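Local coordinates for toxin protein (Yersinia entomophaga, PDB 6AQK) that probably acts as an ADP-ribosyltransferase toxin, transferring ADP-ribose from NAD+ to a target, as the C-terminal effector domain of the RHS2 protein, at residues M193-L198 against Y220-R225; E101-D106 against M162-L167; T34-K39 against D52-K57; S43-I48 against F187-R192. All blocks are in the same frame, centred on the assembly; numbering follows the deposited sequence.

Contact 1 (M193-L198 against Y220-R225); sequences MKITSL and YIIKAR
R225 lies beside K194 of the adjacent antiparallel strand and crosses T196 at a slant, touching both with its aliphatic part. Its CB lies 4.1 Å from K194 O, and CG comes 3.9 Å from T196 CG2. CD touches that methyl too, and lies 4.0 Å from K194 CD. The chain then bends (chi3 58°) and the guanidinium leaves for two acids: NE pairs with E168, while NH1 approaches D166 too closely to be plausible, so that pair is doubtful in detail. K194 NZ has its own salt bridge to D136, which probably offsets the repulsion between neighbouring cations. The other face is apolar: I195 CD1 packs 3.9 Å from A224 CB, and L198 CD2 4.0 Å from I222 CG2. K194 and R225 exchange both backbone bonds, but further along the pairing slips by one residue. There K223 O accepts T196 N at 2.9 Å and, weakly, S197 N at 3.3 Å. Two residues facing one define a classic beta bulge, here within the five-stranded mixed sheet.

Contact 2 (E101-D106 against M162-L167); sequences ETFRGD and MWHFDL
T102 and R104 form hydrogen-bonded antiparallel pairs with F165 and W163, the segments running at 164°. On the face bearing R104, the arginine stretches alongside the indole, its CG anti to the backbone N (chi1 -180°) and the chain extended to NE, with CB 3.7 Å from W163 CD1. This reach delivers the guanidinium side-on to D106 in a salt bridge. R104 NE meets D106 OD2 at 2.8 Å on the syn side but out of the carboxylate plane, while the bond from R104 NH2 to the syn lone pair of D106 OD1 is more bent. W163 NE1 uses the anti lone pair of D106 OD2, also at 2.8 Å, so the buried carboxylate is gripped by three N-H groups and its rotation is fixed. On the opposite face, with E101 and F103, H164 NE2 donates in its ring plane to E101 OE2 at 2.9 Å, arriving from above the carboxylate plane; ND1 is bonded to Y207 OH. F103 CE2 sits over one face of the same imidazole, 3.3 Å from H164 CD2, the planes 21° apart but slid so they barely overlap. At the phenyl edge, M162 CE approaches F103 CD2 to 3.7 Å, its sulfur making an oblique Met-aromatic contact. Strand 101-106 ends the main sheet; W163 and F165 pack onto I222 and A224 of strand 220-226 and M193 of strand 192-200, while R104 NH1 bonds S146 O in strand 145-148.

Contact 3 (T34-K39 against D52-K57); sequences TIALQK and DNFISK
F54 reaches across from helix 51-63 to A36 and L37 of helix 27-39, illustrating how one aromatic side chain can bridge steeply crossing helices. The two segments run at 121°, their axes 9.6 Å apart at closest approach. With its CG anti to the backbone N (chi1 -178°), the phenylalanine extends its ring so that CE1 lies 3.6 Å from A36 CB, with CZ almost as near. L37 starts out pointing away, yet its extended chain (chi2 173°) carries CD2 to 3.7 Å from F54 CE1. Around this core, F33 meets the F54 ring edge-to-face and F77 adds another aromatic neighbour. To one side K57, bent at chi2 and chi3, lays its CE 4.0 Å from K39 CB, while K39 NZ and K57 NZ stay 6.2 Å apart. No hydrogen bond or salt bridge crosses between the segments. Adhesion therefore rests on van der Waals contact between apolar groups; the lysines contribute methylenes, and the probably charged K57 amine is turned to E60 in a long, weak ion pair.

Contact 4 (S43-I48 against F187-R192); sequences SHYDSI and FPLYNR
Y190 points its ring at the turn formed by H44 to S47, crossing the H44 side chain at about a right angle. The two rings meet obliquely, planes 39° apart, with H44 CD2 3.5 Å from Y190 CE2. The phenol oxygen passes over one face of the imidazole and takes a weak hydrogen bond, Y45 N to Y190 OH at 3.0 Å. H44 ND1 accepts D46 N at 3.0 Å, from somewhat outside the ring plane, which helps to hold the imidazole, and H44 CE1 stands over the centre of the Y45 ring. The Y45 side chain (chi1 59°, CG between backbone N and carbonyl carbon) slides past L189 in the opposite direction, Y45 CD2 lying 3.7 Å from L189 CD2. Both L189 and Y190 project from the corner of a type II turn, where Y190 has a positive phi (70°). Helix 27-39 packs here through L37, which touches Y45 and Y190; helix 74-90 brings L84 to Y45 and D88 to its hydroxyl, while strand 192-200 follows the turn directly.

Overall arrangement
Taken together, the four contacts show how chemistry changes with place in a fold. Contacts 1 and 2 belong to the same mixed sheet, joined by a probable backbone hydrogen bond from H164 N to I222 O and by packing of I222 on W163. Both rest on backbone hydrogen bonds, but contact 1 is partly buried, with one apolar face, whereas contact 2 is buried and mixes aromatic and ionic groups. Contact 3, about 18 Å from the chain's centre (centre to centre), is a helix pair whose touching residues are mostly buried, with lysines on its outer edge. Contact 4 is a partly buried loop junction, meeting contact 3 through L37 and I48, contact 2 through F187, and running into contact 1 along the sequence.

Contact 1 (M193-L198 against Y220-R225)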
loop_
_atom_site.group_PDB
_atom_site.type_symbol
_atom_site.label_atom_id
_atom_site.label_comp_id
_atom_site.label_asym_id
_atom_site.label_seq_id
_atom_site.Cartn_x
_atom_site.Cartn_y
_atom_site.Cartn_z
ATOM N N MET A 193 4.990 6.275 7.844
ATOM C CA MET A 193 3.660 6.556 8.381
ATOM C C MET A 193 3.610 6.237 9.884
ATOM O O MET A 193 4.368 5.416 10.399
ATOM C CB MET A 193 2.590 5.801 7.628
ATOM C CG MET A 193 2.593 4.302 7.756
ATOM S SD MET A 193 1.175 3.476 6.921
ATOM C CE MET A 193 1.474 3.983 5.250
ATOM N N LYS A 194 2.689 6.891 10.560
ATOM C CA LYS A 194 2.460 6.693 11.980
ATOM C C LYS A 194 1.043 6.185 12.145
ATOM O O LYS A 194 0.149 6.904 11.754
ATOM C CB LYS A 194 2.663 8.013 12.698
ATOM C CG LYS A 194 2.451 7.957 14.198
ATOM C CD LYS A 194 2.513 9.406 14.650
ATOM C CE LYS A 194 2.061 9.646 16.079
ATOM N NZ LYS A 194 3.201 9.327 16.980
ATOM N N ILE A 195 0.894 4.945 12.598
ATOM C CA ILE A 195 -0.418 4.362 12.843
ATOM C C ILE A 195 -0.893 5.002 14.146
ATOM O O ILE A 195 -0.211 4.881 15.193
ATOM C CB ILE A 195 -0.394 2.852 13.020
ATOM C CG1 ILE A 195 0.366 2.158 11.858
ATOM C CG2 ILE A 195 -1.839 2.302 13.159
ATOM C CD1 ILE A 195 -0.132 2.519 10.486
ATOM N N THR A 196 -2.059 5.643 14.093
ATOM C CA THR A 196 -2.600 6.224 15.297
ATOM C C THR A 196 -3.791 5.527 15.896
ATOM O O THR A 196 -4.056 5.706 17.101
ATOM C CB THR A 196 -2.934 7.703 15.112
ATOM O OG1 THR A 196 -3.983 7.828 14.158
ATOM C CG2 THR A 196 -1.706 8.417 14.540
ATOM N N SER A 197 -4.526 4.736 15.127
ATOM C CA SER A 197 -5.765 4.127 15.656
ATOM C C SER A 197 -6.184 2.949 14.803
ATOM O O SER A 197 -6.078 3.031 13.536
ATOM C CB SER A 197 -6.902 5.150 15.584
ATOM O OG SER A 197 -7.960 4.558 16.275
ATOM N N LEU A 198 -6.685 1.886 15.432
ATOM C CA LEU A 198 -7.372 0.801 14.716
ATOM C C LEU A 198 -8.771 0.799 15.218
ATOM O O LEU A 198 -8.972 0.953 16.447
ATOM C CB LEU A 198 -6.778 -0.537 14.992
ATOM C CG LEU A 198 -5.283 -0.574 14.803
ATOM C CD1 LEU A 198 -4.830 -1.941 15.273
ATOM C CD2 LEU A 198 -4.921 -0.235 13.346
ATOM N N TYR A 220 -12.773 -2.940 9.277
ATOM C CA TYR A 220 -11.615 -2.392 9.976
ATOM C C TYR A 220 -11.158 -1.077 9.313
ATOM O O TYR A 220 -11.103 -0.978 8.087
ATOM C CB TYR A 220 -10.410 -3.355 9.964
ATOM C CG TYR A 220 -10.785 -4.593 10.675
ATOM C CD1 TYR A 220 -10.777 -4.614 12.053
ATOM C CD2 TYR A 220 -11.293 -5.685 9.989
ATOM C CE1 TYR A 220 -11.207 -5.724 12.750
ATOM C CE2 TYR A 220 -11.760 -6.827 10.667
ATOM C CZ TYR A 220 -11.712 -6.814 12.067
ATOM O OH TYR A 220 -12.149 -7.880 12.845
ATOM N N ILE A 221 -10.895 -0.091 10.160
ATOM C CA ILE A 221 -10.326 1.183 9.775
ATOM C C ILE A 221 -8.964 1.374 10.406
ATOM O O ILE A 221 -8.786 1.249 11.636
ATOM C CB ILE A 221 -11.218 2.380 10.164
ATOM C CG1 ILE A 221 -12.696 2.137 9.726
ATOM C CG2 ILE A 221 -10.628 3.677 9.571
ATOM C CD1 ILE A 221 -12.978 2.039 8.212
ATOM N N ILE A 222 -7.996 1.644 9.560
ATOM C CA ILE A 222 -6.666 2.026 10.033
ATOM C C ILE A 222 -6.524 3.524 9.821
ATOM O O ILE A 222 -6.511 3.980 8.730
ATOM C CB ILE A 222 -5.552 1.277 9.313
ATOM C CG1 ILE A 222 -5.797 -0.243 9.348
ATOM C CG2 ILE A 222 -4.237 1.681 9.920
ATOM C CD1 ILE A 222 -4.843 -0.987 8.422
ATOM N N LYS A 223 -6.372 4.294 10.900
ATOM C CA LYS A 223 -6.023 5.698 10.827
ATOM C C LYS A 223 -4.507 5.845 10.983
ATOM O O LYS A 223 -3.917 5.324 11.916
ATOM C CB LYS A 223 -6.692 6.476 11.966
ATOM C CG LYS A 223 -8.208 6.383 11.859
ATOM C CD LYS A 223 -8.966 7.367 12.742
ATOM C CE LYS A 223 -8.848 8.811 12.277
ATOM N NZ LYS A 223 -9.414 9.671 13.379
ATOM N N ALA A 224 -3.921 6.611 10.076
ATOM C CA ALA A 224 -2.502 6.840 10.030
ATOM C C ALA A 224 -2.168 8.198 9.466
ATOM O O ALA A 224 -2.948 8.788 8.714
ATOM C CB ALA A 224 -1.845 5.768 9.185
ATOM N N ARG A 225 -0.975 8.694 9.811
ATOM C CA ARG A 225 -0.465 9.944 9.332
ATOM C C ARG A 225 0.632 9.688 8.403
ATOM O O ARG A 225 1.483 8.850 8.696
ATOM C CB ARG A 225 0.081 10.772 10.488
ATOM C CG ARG A 225 -0.868 10.866 11.668
ATOM C CD ARG A 225 -0.288 11.655 12.871
ATOM N NE ARG A 225 0.096 13.030 12.557
ATOM C CZ ARG A 225 -0.743 14.045 12.317
ATOM N NH1 ARG A 225 -2.058 13.867 12.322
ATOM N NH2 ARG A 225 -0.260 15.260 12.053
#

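Contact 2 (E101-D106 against M162-L167)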
loop_
_atom_site.group_PDB
_atom_site.type_symbol
_atom_site.label_atom_id
_atom_site.label_comp_id
_atom_site.label_asym_id
_atom_site.label_seq_id
_atom_site.Cartn_x
_atom_site.Cartn_y
_atom_site.Cartn_z
ATOM N N GLU A 101 -5.999 14.553 2.978
ATOM C CA GLU A 101 -6.356 13.182 3.395
ATOM C C GLU A 101 -6.613 12.330 2.145
ATOM O O GLU A 101 -7.110 12.812 1.116
ATOM C CB GLU A 101 -7.561 13.143 4.354
ATOM C CG GLU A 101 -8.803 13.769 3.785
ATOM C CD GLU A 101 -10.028 13.804 4.705
ATOM O OE1 GLU A 101 -11.087 14.182 4.128
ATOM O OE2 GLU A 101 -9.963 13.479 5.920
ATOM N N THR A 102 -6.263 11.064 2.276
ATOM C CA THR A 102 -6.536 10.061 1.242
ATOM C C THR A 102 -6.970 8.755 1.940
ATOM O O THR A 102 -7.012 8.668 3.181
ATOM C CB THR A 102 -5.363 9.783 0.356
ATOM O OG1 THR A 102 -4.304 9.177 1.125
ATOM C CG2 THR A 102 -4.942 10.983 -0.317
ATOM N N PHE A 103 -7.438 7.800 1.129
ATOM C CA PHE A 103 -8.073 6.635 1.569
ATOM C C PHE A 103 -7.611 5.491 0.751
ATOM O O PHE A 103 -7.327 5.637 -0.443
ATOM C CB PHE A 103 -9.640 6.715 1.470
ATOM C CG PHE A 103 -10.185 7.918 2.152
ATOM C CD1 PHE A 103 -10.315 9.104 1.452
ATOM C CD2 PHE A 103 -10.579 7.853 3.465
ATOM C CE1 PHE A 103 -10.713 10.262 2.109
ATOM C CE2 PHE A 103 -11.037 9.005 4.123
ATOM C CZ PHE A 103 -11.096 10.210 3.428
ATOM N N ARG A 104 -7.509 4.363 1.418
ATOM C CA ARG A 104 -7.168 3.104 0.735
ATOM C C ARG A 104 -7.997 1.939 1.189
ATOM O O ARG A 104 -8.189 1.723 2.361
ATOM C CB ARG A 104 -5.675 2.776 0.990
ATOM C CG ARG A 104 -5.241 1.491 0.308
ATOM C CD ARG A 104 -3.728 1.296 0.479
ATOM N NE ARG A 104 -3.379 -0.053 0.058
ATOM C CZ ARG A 104 -3.009 -0.414 -1.167
ATOM N NH1 ARG A 104 -2.837 0.460 -2.148
ATOM N NH2 ARG A 104 -2.777 -1.663 -1.395
ATOM N N GLY A 105 -8.372 1.057 0.224
ATOM C CA GLY A 105 -9.078 -0.151 0.497
ATOM C C GLY A 105 -8.138 -1.319 0.348
ATOM O O GLY A 105 -7.330 -1.341 -0.560
ATOM N N ASP A 106 -8.149 -2.218 1.309
ATOM C CA ASP A 106 -7.375 -3.483 1.256
ATOM C C ASP A 106 -8.277 -4.663 1.671
ATOM O O ASP A 106 -9.191 -4.566 2.518
ATOM C CB ASP A 106 -6.083 -3.446 2.138
ATOM C CG ASP A 106 -4.839 -2.853 1.408
ATOM O OD1 ASP A 106 -4.530 -3.281 0.243
ATOM O OD2 ASP A 106 -4.200 -1.947 1.993
ATOM N N MET A 162 -10.194 -0.364 5.429
ATOM C CA MET A 162 -9.959 0.927 4.827
ATOM C C MET A 162 -8.943 1.691 5.674
ATOM O O MET A 162 -9.070 1.778 6.893
ATOM C CB MET A 162 -11.217 1.782 4.694
ATOM C CG MET A 162 -10.998 3.053 3.888
ATOM S SD MET A 162 -12.379 4.272 3.926
ATOM C CE MET A 162 -11.961 5.035 5.459
ATOM N N TRP A 163 -7.953 2.272 5.029
ATOM C CA TRP A 163 -7.089 3.217 5.677
ATOM C C TRP A 163 -7.593 4.642 5.468
ATOM O O TRP A 163 -8.039 5.005 4.400
ATOM C CB TRP A 163 -5.693 3.164 5.068
ATOM C CG TRP A 163 -5.002 1.848 4.927
ATOM C CD1 TRP A 163 -5.305 0.837 4.065
ATOM C CD2 TRP A 163 -3.769 1.421 5.621
ATOM N NE1 TRP A 163 -4.381 -0.184 4.166
ATOM C CE2 TRP A 163 -3.428 0.145 5.097
ATOM C CE3 TRP A 163 -2.958 1.972 6.614
ATOM C CZ2 TRP A 163 -2.297 -0.546 5.508
ATOM C CZ3 TRP A 163 -1.825 1.291 7.000
ATOM C CH2 TRP A 163 -1.529 0.020 6.473
ATOM N N HIS A 164 -7.464 5.455 6.504
ATOM C CA HIS A 164 -7.776 6.865 6.420
ATOM C C HIS A 164 -6.510 7.582 6.791
ATOM O O HIS A 164 -6.090 7.571 7.953
ATOM C CB HIS A 164 -8.896 7.224 7.390
ATOM C CG HIS A 164 -9.272 8.662 7.350
ATOM N ND1 HIS A 164 -10.129 9.224 8.258
ATOM C CD2 HIS A 164 -8.887 9.658 6.515
ATOM C CE1 HIS A 164 -10.288 10.504 7.971
ATOM N NE2 HIS A 164 -9.550 10.790 6.911
ATOM N N PHE A 165 -5.910 8.183 5.770
ATOM C CA PHE A 165 -4.629 8.874 5.861
ATOM C C PHE A 165 -4.813 10.359 6.052
ATOM O O PHE A 165 -5.530 11.017 5.310
ATOM C CB PHE A 165 -3.848 8.631 4.614
ATOM C CG PHE A 165 -3.369 7.198 4.499
ATOM C CD1 PHE A 165 -2.525 6.641 5.454
ATOM C CD2 PHE A 165 -3.749 6.425 3.429
ATOM C CE1 PHE A 165 -2.128 5.316 5.376
ATOM C CE2 PHE A 165 -3.381 5.120 3.369
ATOM C CZ PHE A 165 -2.555 4.580 4.283
ATOM N N ASP A 166 -4.183 10.839 7.106
ATOM C CA ASP A 166 -3.959 12.279 7.328
ATOM C C ASP A 166 -2.593 12.652 6.748
ATOM O O ASP A 166 -1.563 12.153 7.197
ATOM C CB ASP A 166 -4.042 12.532 8.846
ATOM C CG ASP A 166 -3.746 13.956 9.236
ATOM O OD1 ASP A 166 -3.772 14.845 8.365
ATOM O OD2 ASP A 166 -3.507 14.187 10.450
ATOM N N LEU A 167 -2.602 13.534 5.759
ATOM C CA LEU A 167 -1.346 13.907 5.085
ATOM C C LEU A 167 -0.691 15.084 5.807
ATOM O O LEU A 167 -1.214 16.130 5.782
ATOM C CB LEU A 167 -1.617 14.221 3.640
ATOM C CG LEU A 167 -1.588 13.028 2.702
ATOM C CD1 LEU A 167 -2.257 11.775 3.205
ATOM C CD2 LEU A 167 -2.084 13.431 1.320
#

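Contact 3 (T34-K39 against D52-K57)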
loop_
_atom_site.group_PDB
_atom_site.type_symbol
_atom_site.label_atom_id
_atom_site.label_comp_id
_atom_site.label_asym_id
_atom_site.label_seq_id
_atom_site.Cartn_x
_atom_site.Cartn_y
_atom_site.Cartn_z
ATOM N N THR A 34 8.395 -6.733 -4.292
ATOM C CA THR A 34 8.432 -6.062 -3.011
ATOM C C THR A 34 7.931 -7.014 -1.927
ATOM O O THR A 34 8.394 -6.921 -0.767
ATOM C CB THR A 34 7.741 -4.681 -2.993
ATOM O OG1 THR A 34 6.335 -4.772 -3.312
ATOM C CG2 THR A 34 8.436 -3.709 -3.951
ATOM N N ILE A 35 7.027 -7.912 -2.290
ATOM C CA ILE A 35 6.659 -8.984 -1.377
ATOM C C ILE A 35 7.877 -9.830 -1.057
ATOM O O ILE A 35 8.120 -10.154 0.135
ATOM C CB ILE A 35 5.496 -9.776 -1.887
ATOM C CG1 ILE A 35 4.225 -8.873 -1.829
ATOM C CG2 ILE A 35 5.304 -11.043 -1.078
ATOM C CD1 ILE A 35 3.052 -9.489 -2.514
ATOM N N ALA A 36 8.642 -10.195 -2.072
ATOM C CA ALA A 36 9.884 -10.974 -1.784
ATOM C C ALA A 36 10.816 -10.280 -0.864
ATOM O O ALA A 36 11.372 -10.939 0.032
ATOM C CB ALA A 36 10.589 -11.372 -3.016
ATOM N N LEU A 37 10.979 -8.962 -1.010
ATOM C CA LEU A 37 11.831 -8.167 -0.089
ATOM C C LEU A 37 11.331 -8.298 1.355
ATOM O O LEU A 37 12.154 -8.376 2.248
ATOM C CB LEU A 37 11.811 -6.705 -0.448
ATOM C CG LEU A 37 12.384 -6.183 -1.783
ATOM C CD1 LEU A 37 12.058 -4.688 -1.915
ATOM C CD2 LEU A 37 13.863 -6.406 -1.814
ATOM N N GLN A 38 10.005 -8.279 1.555
ATOM C CA GLN A 38 9.434 -8.442 2.902
ATOM C C GLN A 38 9.745 -9.813 3.455
ATOM O O GLN A 38 10.201 -9.943 4.611
ATOM C CB GLN A 38 7.907 -8.296 2.959
ATOM C CG GLN A 38 7.347 -6.975 2.492
ATOM C CD GLN A 38 5.823 -6.964 2.547
ATOM O OE1 GLN A 38 5.152 -6.780 1.536
ATOM N NE2 GLN A 38 5.271 -7.173 3.743
ATOM N N LYS A 39 9.493 -10.830 2.643
ATOM C CA LYS A 39 9.581 -12.237 3.082
ATOM C C LYS A 39 11.017 -12.593 3.416
ATOM O O LYS A 39 11.265 -13.460 4.251
ATOM C CB LYS A 39 9.031 -13.258 2.048
ATOM C CG LYS A 39 7.515 -13.323 1.772
ATOM C CD LYS A 39 6.669 -12.792 2.894
ATOM C CE LYS A 39 5.182 -12.786 2.552
ATOM N NZ LYS A 39 4.624 -14.149 2.291
ATOM N N ASP A 52 20.267 -15.307 -5.961
ATOM C CA ASP A 52 19.673 -16.562 -6.431
ATOM C C ASP A 52 18.523 -16.949 -5.575
ATOM O O ASP A 52 17.493 -17.436 -6.049
ATOM C CB ASP A 52 20.705 -17.684 -6.366
ATOM C CG ASP A 52 22.054 -17.234 -6.830
ATOM O OD1 ASP A 52 22.212 -17.077 -8.062
ATOM O OD2 ASP A 52 22.924 -16.978 -5.958
ATOM N N ASN A 53 18.710 -16.786 -4.271
ATOM C CA ASN A 53 17.633 -17.063 -3.369
ATOM C C ASN A 53 16.484 -16.046 -3.565
ATOM O O ASN A 53 15.331 -16.424 -3.434
ATOM C CB ASN A 53 18.060 -17.070 -1.880
ATOM C CG ASN A 53 17.000 -17.707 -1.028
ATOM O OD1 ASN A 53 16.471 -18.750 -1.413
ATOM N ND2 ASN A 53 16.585 -17.036 0.081
ATOM N N PHE A 54 16.831 -14.777 -3.781
ATOM C CA PHE A 54 15.798 -13.764 -3.978
ATOM C C PHE A 54 14.940 -14.128 -5.193
ATOM O O PHE A 54 13.678 -14.172 -5.162
ATOM C CB PHE A 54 16.416 -12.375 -4.109
ATOM C CG PHE A 54 15.383 -11.305 -4.275
ATOM C CD1 PHE A 54 14.782 -10.737 -3.164
ATOM C CD2 PHE A 54 14.923 -10.968 -5.533
ATOM C CE1 PHE A 54 13.780 -9.798 -3.334
ATOM C CE2 PHE A 54 13.877 -10.053 -5.699
ATOM C CZ PHE A 54 13.342 -9.473 -4.607
ATOM N N ILE A 55 15.620 -14.410 -6.290
ATOM C CA ILE A 55 14.936 -14.713 -7.529
ATOM C C ILE A 55 14.015 -15.880 -7.368
ATOM O O ILE A 55 12.852 -15.839 -7.820
ATOM C CB ILE A 55 15.943 -14.867 -8.696
ATOM C CG1 ILE A 55 16.501 -13.487 -9.051
ATOM C CG2 ILE A 55 15.267 -15.459 -9.920
ATOM C CD1 ILE A 55 17.843 -13.487 -9.785
ATOM N N SER A 56 14.495 -16.914 -6.678
ATOM C CA SER A 56 13.703 -18.099 -6.443
ATOM C C SER A 56 12.359 -17.844 -5.680
ATOM O O SER A 56 11.246 -18.255 -6.092
ATOM C CB SER A 56 14.574 -19.130 -5.729
ATOM O OG SER A 56 13.766 -20.251 -5.463
ATOM N N LYS A 57 12.470 -17.070 -4.611
ATOM C CA LYS A 57 11.314 -16.651 -3.850
ATOM C C LYS A 57 10.395 -15.760 -4.677
ATOM O O LYS A 57 9.183 -15.930 -4.684
ATOM C CB LYS A 57 11.800 -15.844 -2.619
ATOM C CG LYS A 57 10.695 -15.460 -1.629
ATOM C CD LYS A 57 9.868 -16.684 -1.219
ATOM C CE LYS A 57 9.684 -16.745 0.276
ATOM N NZ LYS A 57 9.162 -18.088 0.628
#

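Contact 4 (S43-I48 against F187-R192)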
loop_
_atom_site.group_PDB
_atom_site.type_symbol
_atom_site.label_atom_id
_atom_site.label_comp_id
_atom_site.label_asym_id
_atom_site.label_seq_id
_atom_site.Cartn_x
_atom_site.Cartn_y
_atom_site.Cartn_z
ATOM N N SER A 43 16.703 -5.255 3.646
ATOM C CA SER A 43 16.499 -3.854 4.159
ATOM C C SER A 43 16.265 -2.834 3.079
ATOM O O SER A 43 15.561 -1.847 3.279
ATOM C CB SER A 43 17.638 -3.383 5.073
ATOM O OG SER A 43 18.895 -3.581 4.489
ATOM N N HIS A 44 16.850 -3.070 1.911
ATOM C CA HIS A 44 16.755 -2.124 0.844
ATOM C C HIS A 44 16.907 -2.858 -0.463
ATOM O O HIS A 44 17.773 -3.691 -0.589
ATOM C CB HIS A 44 17.798 -1.018 0.980
ATOM C CG HIS A 44 17.511 0.159 0.093
ATOM N ND1 HIS A 44 17.883 0.194 -1.230
ATOM C CD2 HIS A 44 16.826 1.300 0.322
ATOM C CE1 HIS A 44 17.493 1.334 -1.762
ATOM N NE2 HIS A 44 16.836 2.020 -0.845
ATOM N N TYR A 45 16.097 -2.490 -1.434
ATOM C CA TYR A 45 16.081 -3.144 -2.768
ATOM C C TYR A 45 17.419 -3.059 -3.500
ATOM O O TYR A 45 17.674 -3.891 -4.394
ATOM C CB TYR A 45 14.987 -2.559 -3.706
ATOM C CG TYR A 45 15.072 -1.088 -4.019
ATOM C CD1 TYR A 45 15.920 -0.584 -5.005
ATOM C CD2 TYR A 45 14.299 -0.175 -3.318
ATOM C CE1 TYR A 45 16.010 0.794 -5.263
ATOM C CE2 TYR A 45 14.336 1.177 -3.592
ATOM C CZ TYR A 45 15.227 1.658 -4.551
ATOM O OH TYR A 45 15.220 2.983 -4.761
ATOM N N ASP A 46 18.201 -2.036 -3.192
ATOM C CA ASP A 46 19.590 -1.980 -3.723
ATOM C C ASP A 46 20.612 -2.881 -3.027
ATOM O O ASP A 46 21.663 -3.057 -3.537
ATOM C CB ASP A 46 20.089 -0.542 -3.791
ATOM C CG ASP A 46 19.570 0.176 -5.022
ATOM O OD1 ASP A 46 19.290 -0.497 -6.038
ATOM O OD2 ASP A 46 19.397 1.400 -4.988
ATOM N N SER A 47 20.278 -3.509 -1.909
ATOM C CA SER A 47 21.255 -4.280 -1.161
ATOM C C SER A 47 20.803 -5.726 -1.083
ATOM O O SER A 47 20.593 -6.234 -0.004
ATOM C CB SER A 47 21.404 -3.648 0.247
ATOM O OG SER A 47 20.317 -4.010 1.113
ATOM N N ILE A 48 20.657 -6.413 -2.211
ATOM C CA ILE A 48 20.223 -7.806 -2.213
ATOM C C ILE A 48 21.457 -8.674 -2.428
ATOM O O ILE A 48 21.960 -8.740 -3.525
ATOM C CB ILE A 48 19.147 -8.087 -3.294
ATOM C CG1 ILE A 48 17.923 -7.202 -3.000
ATOM C CG2 ILE A 48 18.812 -9.587 -3.349
ATOM C CD1 ILE A 48 16.904 -7.119 -4.103
ATOM N N PHE A 187 2.326 6.812 -2.877
ATOM C CA PHE A 187 3.366 7.015 -1.882
ATOM C C PHE A 187 4.480 6.102 -2.206
ATOM O O PHE A 187 4.260 5.051 -2.804
ATOM C CB PHE A 187 2.852 6.801 -0.485
ATOM C CG PHE A 187 1.881 7.855 -0.058
ATOM C CD1 PHE A 187 0.563 7.825 -0.500
ATOM C CD2 PHE A 187 2.324 8.954 0.646
ATOM C CE1 PHE A 187 -0.331 8.799 -0.106
ATOM C CE2 PHE A 187 1.436 9.931 1.062
ATOM C CZ PHE A 187 0.114 9.869 0.657
ATOM N N PRO A 188 5.712 6.506 -1.883
ATOM C CA PRO A 188 6.827 5.706 -2.289
ATOM C C PRO A 188 7.140 4.498 -1.428
ATOM O O PRO A 188 6.718 4.391 -0.270
ATOM C CB PRO A 188 7.988 6.736 -2.265
ATOM C CG PRO A 188 7.620 7.561 -1.094
ATOM C CD PRO A 188 6.153 7.735 -1.228
ATOM N N LEU A 189 7.878 3.561 -2.004
ATOM C CA LEU A 189 8.424 2.451 -1.207
ATOM C C LEU A 189 9.173 3.001 0.038
ATOM O O LEU A 189 9.932 3.987 -0.070
ATOM C CB LEU A 189 9.369 1.628 -2.060
ATOM C CG LEU A 189 9.875 0.305 -1.411
ATOM C CD1 LEU A 189 8.710 -0.598 -0.977
ATOM C CD2 LEU A 189 10.778 -0.424 -2.388
ATOM N N TYR A 190 8.945 2.421 1.203
ATOM C CA TYR A 190 9.515 2.889 2.497
ATOM C C TYR A 190 8.958 4.197 3.011
ATOM O O TYR A 190 9.447 4.725 4.001
ATOM C CB TYR A 190 11.055 2.893 2.561
ATOM C CG TYR A 190 11.707 1.709 1.866
ATOM C CD1 TYR A 190 11.368 0.403 2.181
ATOM C CD2 TYR A 190 12.743 1.908 0.944
ATOM C CE1 TYR A 190 11.960 -0.689 1.553
ATOM C CE2 TYR A 190 13.342 0.804 0.294
ATOM C CZ TYR A 190 12.978 -0.477 0.616
ATOM O OH TYR A 190 13.580 -1.561 0.013
ATOM N N ASN A 191 7.855 4.674 2.431
ATOM C CA ASN A 191 7.164 5.833 2.954
ATOM C C ASN A 191 6.927 5.651 4.448
ATOM O O ASN A 191 6.490 4.583 4.887
ATOM C CB ASN A 191 5.837 5.981 2.219
ATOM C CG ASN A 191 5.024 7.143 2.703
ATOM O OD1 ASN A 191 5.496 8.259 2.626
ATOM N ND2 ASN A 191 3.799 6.879 3.197
ATOM N N ARG A 192 7.192 6.710 5.204
ATOM C CA ARG A 192 6.990 6.701 6.637
ATOM C C ARG A 192 5.589 7.084 6.997
ATOM O O ARG A 192 5.092 8.116 6.562
ATOM C CB ARG A 192 7.994 7.672 7.328
ATOM C CG ARG A 192 9.426 7.127 7.274
ATOM C CD ARG A 192 10.509 7.975 7.938
ATOM N NE ARG A 192 10.095 9.358 8.109
ATOM C CZ ARG A 192 9.827 9.978 9.269
ATOM N NH1 ARG A 192 9.464 11.247 9.242
ATOM N NH2 ARG A 192 9.941 9.374 10.459
#